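Local coordinates for octaprenyl Pyrophosphate Synthase (Helicobacter pylori, PDB 3TC1), which probably builds the 40-carbon octaprenyl diphosphate chain by successive head-to-tail condensations of isopentenyl diphosphate onto an allylic diphosphate, with magnesium as cofactor, at residues K154-L159 with F192-Q197; L203-D208 with T226-L231. All blocks are in the same frame, centred on the assembly; numbering follows the deposited sequence.

Interaction 1: residues K154-L159 with F192-Q197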
ATOM      1  N   LYS B 154     -15.728 -18.650  -7.530  1.00 16.44           N
ATOM      2  CA  LYS B 154     -14.507 -18.046  -7.001  1.00 14.62           C
ATOM      3  C   LYS B 154     -13.985 -17.025  -7.996  1.00 14.05           C
ATOM      4  O   LYS B 154     -13.481 -15.972  -7.615  1.00 14.65           O
ATOM      5  CB  LYS B 154     -13.446 -19.116  -6.741  1.00 22.09           C
ATOM      6  CG  LYS B 154     -13.865 -20.153  -5.711  1.00 25.52           C
ATOM      7  CD  LYS B 154     -12.743 -21.146  -5.443  1.00 30.32           C
ATOM      8  CE  LYS B 154     -13.205 -22.253  -4.508  1.00 31.67           C
ATOM      9  NZ  LYS B 154     -12.145 -23.279  -4.307  1.00 34.60           N
ATOM     10  N   TYR B 155     -14.116 -17.353  -9.279  1.00 14.82           N
ATOM     11  CA  TYR B 155     -13.686 -16.483 -10.364  1.00 14.47           C
ATOM     12  C   TYR B 155     -14.480 -15.181 -10.321  1.00 13.64           C
ATOM     13  O   TYR B 155     -13.908 -14.087 -10.383  1.00 14.24           O
ATOM     14  CB  TYR B 155     -13.914 -17.189 -11.712  1.00 12.94           C
ATOM     15  CG  TYR B 155     -13.751 -16.301 -12.921  1.00 13.87           C
ATOM     16  CD1 TYR B 155     -12.490 -15.915 -13.366  1.00 14.67           C
ATOM     17  CD2 TYR B 155     -14.867 -15.832 -13.613  1.00 15.52           C
ATOM     18  CE1 TYR B 155     -12.343 -15.083 -14.476  1.00 17.58           C
ATOM     19  CE2 TYR B 155     -14.734 -14.998 -14.719  1.00 16.23           C
ATOM     20  CZ  TYR B 155     -13.474 -14.628 -15.144  1.00 16.10           C
ATOM     21  OH  TYR B 155     -13.343 -13.794 -16.230  1.00 17.09           O
ATOM     22  N   TRP B 156     -15.800 -15.303 -10.216  1.00 14.08           N
ATOM     23  CA  TRP B 156     -16.678 -14.132 -10.167  1.00 12.78           C
ATOM     24  C   TRP B 156     -16.364 -13.235  -8.974  1.00 12.71           C
ATOM     25  O   TRP B 156     -16.415 -12.013  -9.078  1.00 12.29           O
ATOM     26  CB  TRP B 156     -18.140 -14.576 -10.117  1.00 14.49           C
ATOM     27  CG  TRP B 156     -18.617 -15.200 -11.398  1.00 14.79           C
ATOM     28  CD1 TRP B 156     -19.273 -16.394 -11.537  1.00 14.68           C
ATOM     29  CD2 TRP B 156     -18.487 -14.656 -12.714  1.00 15.21           C
ATOM     30  NE1 TRP B 156     -19.558 -16.623 -12.862  1.00 14.81           N
ATOM     31  CE2 TRP B 156     -19.088 -15.574 -13.606  1.00 14.45           C
ATOM     32  CE3 TRP B 156     -17.924 -13.479 -13.229  1.00 14.50           C
ATOM     33  CZ2 TRP B 156     -19.141 -15.352 -14.986  1.00 16.16           C
ATOM     34  CZ3 TRP B 156     -17.977 -13.257 -14.603  1.00 20.44           C
ATOM     35  CH2 TRP B 156     -18.583 -14.194 -15.466  1.00 16.30           C
ATOM     36  N   ARG B 157     -16.036 -13.845  -7.842  1.00 14.54           N
ATOM     37  CA  ARG B 157     -15.699 -13.079  -6.645  1.00 16.28           C
ATOM     38  C   ARG B 157     -14.424 -12.283  -6.887  1.00 15.05           C
ATOM     39  O   ARG B 157     -14.319 -11.114  -6.501  1.00 13.70           O
ATOM     40  CB  ARG B 157     -15.516 -14.017  -5.449  1.00 38.29           C
ATOM     41  CG  ARG B 157     -15.187 -13.289  -4.161  1.00 45.37           C
ATOM     42  CD  ARG B 157     -15.209 -14.216  -2.962  1.00 51.84           C
ATOM     43  NE  ARG B 157     -14.929 -13.489  -1.726  1.00 55.89           N
ATOM     44  CZ  ARG B 157     -15.003 -14.021  -0.513  1.00 57.61           C
ATOM     45  NH1 ARG B 157     -15.351 -15.292  -0.362  1.00 59.04           N
ATOM     46  NH2 ARG B 157     -14.728 -13.281   0.553  1.00 59.33           N
ATOM     47  N   ILE B 158     -13.452 -12.913  -7.540  1.00 14.33           N
ATOM     48  CA  ILE B 158     -12.192 -12.241  -7.840  1.00 16.56           C
ATOM     49  C   ILE B 158     -12.408 -11.080  -8.806  1.00 16.67           C
ATOM     50  O   ILE B 158     -11.884  -9.987  -8.591  1.00 16.46           O
ATOM     51  CB  ILE B 158     -11.164 -13.223  -8.450  1.00 15.71           C
ATOM     52  CG1 ILE B 158     -10.771 -14.268  -7.401  1.00 18.41           C
ATOM     53  CG2 ILE B 158      -9.944 -12.459  -8.963  1.00 16.57           C
ATOM     54  CD1 ILE B 158      -9.869 -15.380  -7.924  1.00 16.63           C
ATOM     55  N   LEU B 159     -13.178 -11.314  -9.867  1.00 16.34           N
ATOM     56  CA  LEU B 159     -13.443 -10.258 -10.842  1.00 18.01           C
ATOM     57  C   LEU B 159     -14.106  -9.057 -10.185  1.00 16.82           C
ATOM     58  O   LEU B 159     -13.749  -7.910 -10.464  1.00 16.53           O
ATOM     59  CB  LEU B 159     -14.341 -10.770 -11.975  1.00 21.44           C
ATOM     60  CG  LEU B 159     -13.621 -10.938 -13.316  1.00 24.45           C
ATOM     61  CD1 LEU B 159     -12.572 -12.021 -13.156  1.00 27.83           C
ATOM     62  CD2 LEU B 159     -14.601 -11.296 -14.434  1.00 23.94           C
ATOM     63  N   PHE B 192     -20.528  -2.413 -15.918  1.00 16.78           N
ATOM     64  CA  PHE B 192     -19.532  -2.062 -16.926  1.00 18.23           C
ATOM     65  C   PHE B 192     -18.214  -2.733 -16.551  1.00 18.68           C
ATOM     66  O   PHE B 192     -17.492  -3.227 -17.415  1.00 17.26           O
ATOM     67  CB  PHE B 192     -19.310  -0.543 -16.981  1.00 21.32           C
ATOM     68  CG  PHE B 192     -18.203  -0.129 -17.918  1.00 22.17           C
ATOM     69  CD1 PHE B 192     -18.469   0.158 -19.256  1.00 24.63           C
ATOM     70  CD2 PHE B 192     -16.881  -0.082 -17.478  1.00 22.36           C
ATOM     71  CE1 PHE B 192     -17.436   0.482 -20.142  1.00 24.28           C
ATOM     72  CE2 PHE B 192     -15.842   0.240 -18.357  1.00 22.99           C
ATOM     73  CZ  PHE B 192     -16.123   0.521 -19.692  1.00 23.47           C
ATOM     74  N   GLY B 193     -17.905  -2.724 -15.253  1.00 17.57           N
ATOM     75  CA  GLY B 193     -16.678  -3.328 -14.763  1.00 16.80           C
ATOM     76  C   GLY B 193     -16.636  -4.830 -14.979  1.00 17.00           C
ATOM     77  O   GLY B 193     -15.586  -5.388 -15.296  1.00 15.44           O
ATOM     78  N   MET B 194     -17.775  -5.489 -14.798  1.00 15.34           N
ATOM     79  CA  MET B 194     -17.856  -6.933 -15.004  1.00 15.59           C
ATOM     80  C   MET B 194     -17.618  -7.234 -16.486  1.00 14.28           C
ATOM     81  O   MET B 194     -16.814  -8.100 -16.829  1.00 13.42           O
ATOM     82  CB  MET B 194     -19.237  -7.463 -14.580  1.00 17.32           C
ATOM     83  CG  MET B 194     -19.508  -7.408 -13.070  1.00 16.69           C
ATOM     84  SD  MET B 194     -18.326  -8.363 -12.082  1.00 18.46           S
ATOM     85  CE  MET B 194     -19.012 -10.013 -12.220  1.00 18.50           C
ATOM     86  N   ALA B 195     -18.316  -6.514 -17.363  1.00 18.36           N
ATOM     87  CA  ALA B 195     -18.156  -6.722 -18.801  1.00 18.76           C
ATOM     88  C   ALA B 195     -16.715  -6.424 -19.221  1.00 19.78           C
ATOM     89  O   ALA B 195     -16.110  -7.166 -19.997  1.00 18.90           O
ATOM     90  CB  ALA B 195     -19.113  -5.833 -19.568  1.00 13.54           C
ATOM     91  N   PHE B 196     -16.175  -5.334 -18.689  1.00 15.69           N
ATOM     92  CA  PHE B 196     -14.817  -4.918 -19.001  1.00 17.91           C
ATOM     93  C   PHE B 196     -13.772  -5.997 -18.719  1.00 16.29           C
ATOM     94  O   PHE B 196     -12.912  -6.261 -19.554  1.00 16.18           O
ATOM     95  CB  PHE B 196     -14.451  -3.660 -18.210  1.00 22.66           C
ATOM     96  CG  PHE B 196     -13.019  -3.239 -18.382  1.00 25.43           C
ATOM     97  CD1 PHE B 196     -12.599  -2.613 -19.552  1.00 27.25           C
ATOM     98  CD2 PHE B 196     -12.080  -3.512 -17.393  1.00 28.23           C
ATOM     99  CE1 PHE B 196     -11.261  -2.267 -19.736  1.00 27.04           C
ATOM    100  CE2 PHE B 196     -10.738  -3.169 -17.568  1.00 28.68           C
ATOM    101  CZ  PHE B 196     -10.332  -2.546 -18.743  1.00 26.83           C
ATOM    102  N   GLN B 197     -13.838  -6.618 -17.547  1.00 15.26           N
ATOM    103  CA  GLN B 197     -12.857  -7.640 -17.202  1.00 15.55           C
ATOM    104  C   GLN B 197     -13.069  -8.947 -17.962  1.00 15.69           C
ATOM    105  O   GLN B 197     -12.113  -9.677 -18.219  1.00 16.39           O
ATOM    106  CB  GLN B 197     -12.861  -7.911 -15.698  1.00 18.22           C
ATOM    107  CG  GLN B 197     -11.692  -8.781 -15.232  1.00 20.01           C
ATOM    108  CD  GLN B 197     -10.345  -8.199 -15.628  1.00 22.63           C
ATOM    109  OE1 GLN B 197     -10.020  -7.061 -15.283  1.00 22.13           O
ATOM    110  NE2 GLN B 197      -9.553  -8.978 -16.360  1.00 22.63           N
TER
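The helical segments 154-159 and 192-197 come closest where the CA atoms of L159 and Q197 stand 6.9 Å apart, and no hydrogen bond links them. Here the L159 side chain meets the aliphatic root of Q197: L159 CG lies 3.5 Å from Q197 CG, a tight approach, and 3.9 Å from Q197 CB. Both methyl branches of the leucine also rest near Q197 CG. The leucine chi1, -109°, is well away from a staggered value, consistent with a position constrained by its neighbours; its CD1 also sits over the rim of one face of the Y155 ring. A second, slighter contact joins the M194 methyl to the six-membered ring of W156, with M194 CE 3.8 Å from W156 CE3. Bends at chi2 and chi3 of the methionine (-60° and -82°) fold its chain so that CE, rather than SD, touches the indole.

The Q197 side chain lies about 5 Å from a bound magnesium ion, too far to be a ligand of it. Its OE1 is hydrogen-bonded to T163 OG1 and NE2 to D201 OD1. Y155 OH bonds D201 OD2, so this aspartate of the second DDxxD motif is gripped on both oxygens, consistent with fixing its rotation; L159 packs against both donor residues.

Interaction 2: residues L203-D208 with T226-L231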
ATOM      1  N   LEU B 203      -9.716 -11.120 -24.501  1.00 16.99           N
ATOM      2  CA  LEU B 203      -8.645 -10.609 -25.350  1.00 18.35           C
ATOM      3  C   LEU B 203      -7.277 -11.231 -25.076  1.00 18.21           C
ATOM      4  O   LEU B 203      -6.335 -11.046 -25.851  1.00 19.71           O
ATOM      5  CB  LEU B 203      -8.567  -9.086 -25.235  1.00 22.80           C
ATOM      6  CG  LEU B 203      -9.749  -8.364 -25.889  1.00 25.65           C
ATOM      7  CD1 LEU B 203      -9.658  -6.864 -25.635  1.00 27.23           C
ATOM      8  CD2 LEU B 203      -9.751  -8.666 -27.386  1.00 27.10           C
ATOM      9  N   ASP B 204      -7.161 -11.976 -23.981  1.00 18.41           N
ATOM     10  CA  ASP B 204      -5.899 -12.626 -23.665  1.00 15.96           C
ATOM     11  C   ASP B 204      -5.746 -13.876 -24.509  1.00 16.77           C
ATOM     12  O   ASP B 204      -4.629 -14.322 -24.788  1.00 14.27           O
ATOM     13  CB  ASP B 204      -5.844 -13.045 -22.195  1.00 18.37           C
ATOM     14  CG  ASP B 204      -4.522 -13.726 -21.830  1.00 19.58           C
ATOM     15  OD1 ASP B 204      -3.463 -13.069 -21.904  1.00 19.77           O
ATOM     16  OD2 ASP B 204      -4.535 -14.920 -21.470  1.00 19.96           O
ATOM     17  N   ILE B 205      -6.872 -14.443 -24.925  1.00 14.53           N
ATOM     18  CA  ILE B 205      -6.823 -15.679 -25.695  1.00 17.06           C
ATOM     19  C   ILE B 205      -7.424 -15.650 -27.086  1.00 19.33           C
ATOM     20  O   ILE B 205      -7.532 -16.685 -27.737  1.00 17.15           O
ATOM     21  CB  ILE B 205      -7.461 -16.834 -24.892  1.00 18.58           C
ATOM     22  CG1 ILE B 205      -8.867 -16.444 -24.411  1.00 18.84           C
ATOM     23  CG2 ILE B 205      -6.577 -17.175 -23.708  1.00 15.68           C
ATOM     24  CD1 ILE B 205      -9.952 -16.579 -25.462  1.00 17.95           C
ATOM     25  N   THR B 206      -7.817 -14.476 -27.552  1.00 18.78           N
ATOM     26  CA  THR B 206      -8.383 -14.411 -28.878  1.00 23.32           C
ATOM     27  C   THR B 206      -8.075 -13.087 -29.538  1.00 26.96           C
ATOM     28  O   THR B 206      -8.005 -12.039 -28.893  1.00 25.54           O
ATOM     29  CB  THR B 206      -9.908 -14.669 -28.870  1.00 27.50           C
ATOM     30  OG1 THR B 206     -10.325 -15.053 -30.188  1.00 28.06           O
ATOM     31  CG2 THR B 206     -10.672 -13.421 -28.431  1.00 26.47           C
ATOM     32  N   GLN B 207      -7.895 -13.154 -30.847  1.00 34.99           N
ATOM     33  CA  GLN B 207      -7.549 -11.985 -31.618  1.00 40.75           C
ATOM     34  C   GLN B 207      -8.499 -10.821 -31.629  1.00 44.08           C
ATOM     35  O   GLN B 207      -9.719 -10.943 -31.660  1.00 43.69           O
ATOM     36  CB  GLN B 207      -7.226 -12.368 -33.061  1.00 50.09           C
ATOM     37  CG  GLN B 207      -5.745 -12.618 -33.260  1.00 53.81           C
ATOM     38  CD  GLN B 207      -4.962 -11.366 -33.635  1.00 53.89           C
ATOM     39  OE1 GLN B 207      -5.426 -10.241 -33.450  1.00 54.77           O
ATOM     40  NE2 GLN B 207      -3.757 -11.566 -34.160  1.00 55.37           N
ATOM     41  N   ASP B 208      -7.860  -9.669 -31.613  1.00 49.79           N
ATOM     42  CA  ASP B 208      -8.498  -8.380 -31.659  1.00 54.59           C
ATOM     43  C   ASP B 208      -8.395  -8.043 -33.134  1.00 56.51           C
ATOM     44  O   ASP B 208      -7.362  -7.584 -33.586  1.00 56.55           O
ATOM     45  CB  ASP B 208      -7.672  -7.430 -30.824  1.00 64.36           C
ATOM     46  CG  ASP B 208      -8.216  -6.050 -30.825  1.00 66.71           C
ATOM     47  OD1 ASP B 208      -8.981  -5.724 -31.760  1.00 67.99           O
ATOM     48  OD2 ASP B 208      -7.869  -5.302 -29.892  1.00 67.37           O
ATOM     49  N   THR B 226      -9.351 -18.243 -16.164  1.00 13.81           N
ATOM     50  CA  THR B 226     -10.358 -17.260 -16.551  1.00 15.09           C
ATOM     51  C   THR B 226     -11.616 -17.888 -17.149  1.00 14.44           C
ATOM     52  O   THR B 226     -11.650 -19.088 -17.416  1.00 13.38           O
ATOM     53  CB  THR B 226      -9.760 -16.238 -17.542  1.00 15.65           C
ATOM     54  OG1 THR B 226      -9.274 -16.920 -18.704  1.00 13.61           O
ATOM     55  CG2 THR B 226      -8.587 -15.502 -16.893  1.00 17.59           C
ATOM     56  N   LEU B 227     -12.644 -17.069 -17.363  1.00 13.09           N
ATOM     57  CA  LEU B 227     -13.917 -17.564 -17.894  1.00 12.09           C
ATOM     58  C   LEU B 227     -13.802 -18.507 -19.098  1.00 13.42           C
ATOM     59  O   LEU B 227     -14.425 -19.561 -19.117  1.00 12.54           O
ATOM     60  CB  LEU B 227     -14.849 -16.390 -18.235  1.00 11.53           C
ATOM     61  CG  LEU B 227     -16.308 -16.789 -18.509  1.00 14.59           C
ATOM     62  CD1 LEU B 227     -16.837 -17.642 -17.357  1.00 13.76           C
ATOM     63  CD2 LEU B 227     -17.165 -15.540 -18.691  1.00 14.26           C
ATOM     64  N   PRO B 228     -13.014 -18.136 -20.124  1.00 11.45           N
ATOM     65  CA  PRO B 228     -12.897 -19.037 -21.275  1.00 13.11           C
ATOM     66  C   PRO B 228     -12.508 -20.458 -20.857  1.00 13.08           C
ATOM     67  O   PRO B 228     -13.069 -21.434 -21.346  1.00 13.21           O
ATOM     68  CB  PRO B 228     -11.809 -18.375 -22.119  1.00 15.99           C
ATOM     69  CG  PRO B 228     -12.007 -16.917 -21.829  1.00 16.54           C
ATOM     70  CD  PRO B 228     -12.232 -16.907 -20.335  1.00 13.54           C
ATOM     71  N   TYR B 229     -11.542 -20.564 -19.948  1.00 12.98           N
ATOM     72  CA  TYR B 229     -11.065 -21.863 -19.474  1.00 12.68           C
ATOM     73  C   TYR B 229     -12.113 -22.574 -18.631  1.00 13.66           C
ATOM     74  O   TYR B 229     -12.238 -23.798 -18.683  1.00 14.64           O
ATOM     75  CB  TYR B 229      -9.768 -21.672 -18.677  1.00 12.80           C
ATOM     76  CG  TYR B 229      -8.616 -21.225 -19.551  1.00 14.68           C
ATOM     77  CD1 TYR B 229      -7.838 -22.156 -20.247  1.00 14.93           C
ATOM     78  CD2 TYR B 229      -8.333 -19.870 -19.725  1.00 10.26           C
ATOM     79  CE1 TYR B 229      -6.806 -21.747 -21.093  1.00 13.58           C
ATOM     80  CE2 TYR B 229      -7.303 -19.450 -20.574  1.00 14.27           C
ATOM     81  CZ  TYR B 229      -6.546 -20.393 -21.252  1.00 12.88           C
ATOM     82  OH  TYR B 229      -5.522 -19.981 -22.076  1.00 12.40           O
ATOM     83  N   LEU B 230     -12.865 -21.802 -17.851  1.00 13.52           N
ATOM     84  CA  LEU B 230     -13.920 -22.365 -17.019  1.00 14.39           C
ATOM     85  C   LEU B 230     -15.033 -22.941 -17.900  1.00 14.67           C
ATOM     86  O   LEU B 230     -15.479 -24.069 -17.697  1.00 13.19           O
ATOM     87  CB  LEU B 230     -14.486 -21.279 -16.097  1.00 12.97           C
ATOM     88  CG  LEU B 230     -13.502 -20.848 -15.003  1.00  9.76           C
ATOM     89  CD1 LEU B 230     -13.880 -19.488 -14.440  1.00 12.81           C
ATOM     90  CD2 LEU B 230     -13.489 -21.928 -13.915  1.00 11.38           C
ATOM     91  N   LEU B 231     -15.477 -22.157 -18.877  1.00 15.62           N
ATOM     92  CA  LEU B 231     -16.536 -22.603 -19.782  1.00 15.78           C
ATOM     93  C   LEU B 231     -16.068 -23.793 -20.622  1.00 15.80           C
ATOM     94  O   LEU B 231     -16.833 -24.724 -20.875  1.00 15.64           O
ATOM     95  CB  LEU B 231     -16.975 -21.448 -20.690  1.00 16.85           C
ATOM     96  CG  LEU B 231     -17.636 -20.255 -19.984  1.00 14.98           C
ATOM     97  CD1 LEU B 231     -17.973 -19.173 -20.995  1.00 14.45           C
ATOM     98  CD2 LEU B 231     -18.899 -20.724 -19.266  1.00 17.11           C
TER
HETATM   99  O   HOH W   1      -4.213 -17.732 -21.242  1.00 16.90           O
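I205 and P228 mark the nearest backbone approach, 8.2 Å between CA atoms, where the weakly bonded C-terminal part of helix 182-205 faces the first turn of helix 227-233. No backbone atoms pair across this gap, which side chains and one water span, and I205 divides its branches between two partners. Its CG1 lies 4.1 Å from P228 CG, and CD1 also reaches the same ring carbon. The gamma methyl goes to the tyrosine instead: I205 CG2 is 3.4 Å from Y229 OH and 3.9 Å from Y229 CE2, approaching the ring obliquely. A chi1 of 53° wedges CG1 between the backbone N and the carbonyl carbon, and that setting parts the branches.

A water molecule provides the polar link. It donates to D204 OD2 at 2.8 Å and lies 2.7 Å from Y229 OH, so it couples the carboxylate to the phenol. The same carboxylate takes backbone N-H groups from S218 and D219, one on each oxygen, which ties the intervening loop to segment 203-208. Y229 is held in turn by a stack with F220 and an edge-to-face contact with F263, and F263 also touches I205 and P228. D204 is the last aspartate of the second DDxxD sequence, the aspartate-rich motif characteristic of the all-helical trans-prenyltransferase fold.

From the N terminus, helix 152-177 runs out, the chain turns, and helix 182-205 returns to pack on it; interaction 1 closes this connection of 32 residues, 28 of them helical. Farther along helix 182-205, interaction 2 closes a loop of 17 residues with neither helix nor strand, bringing helix 227-233 against the C-terminal part of that helix. The two closures follow in series, neither nesting nor crossing, with centres 13 Å apart. Helix 182-205 is common to both. They also touch directly: the Y155 ring packs on T226, L227 and L230, and W156 on L227, so helices 152-177, 182-205 and 227-233 form one three-way junction beside the second DDxxD motif.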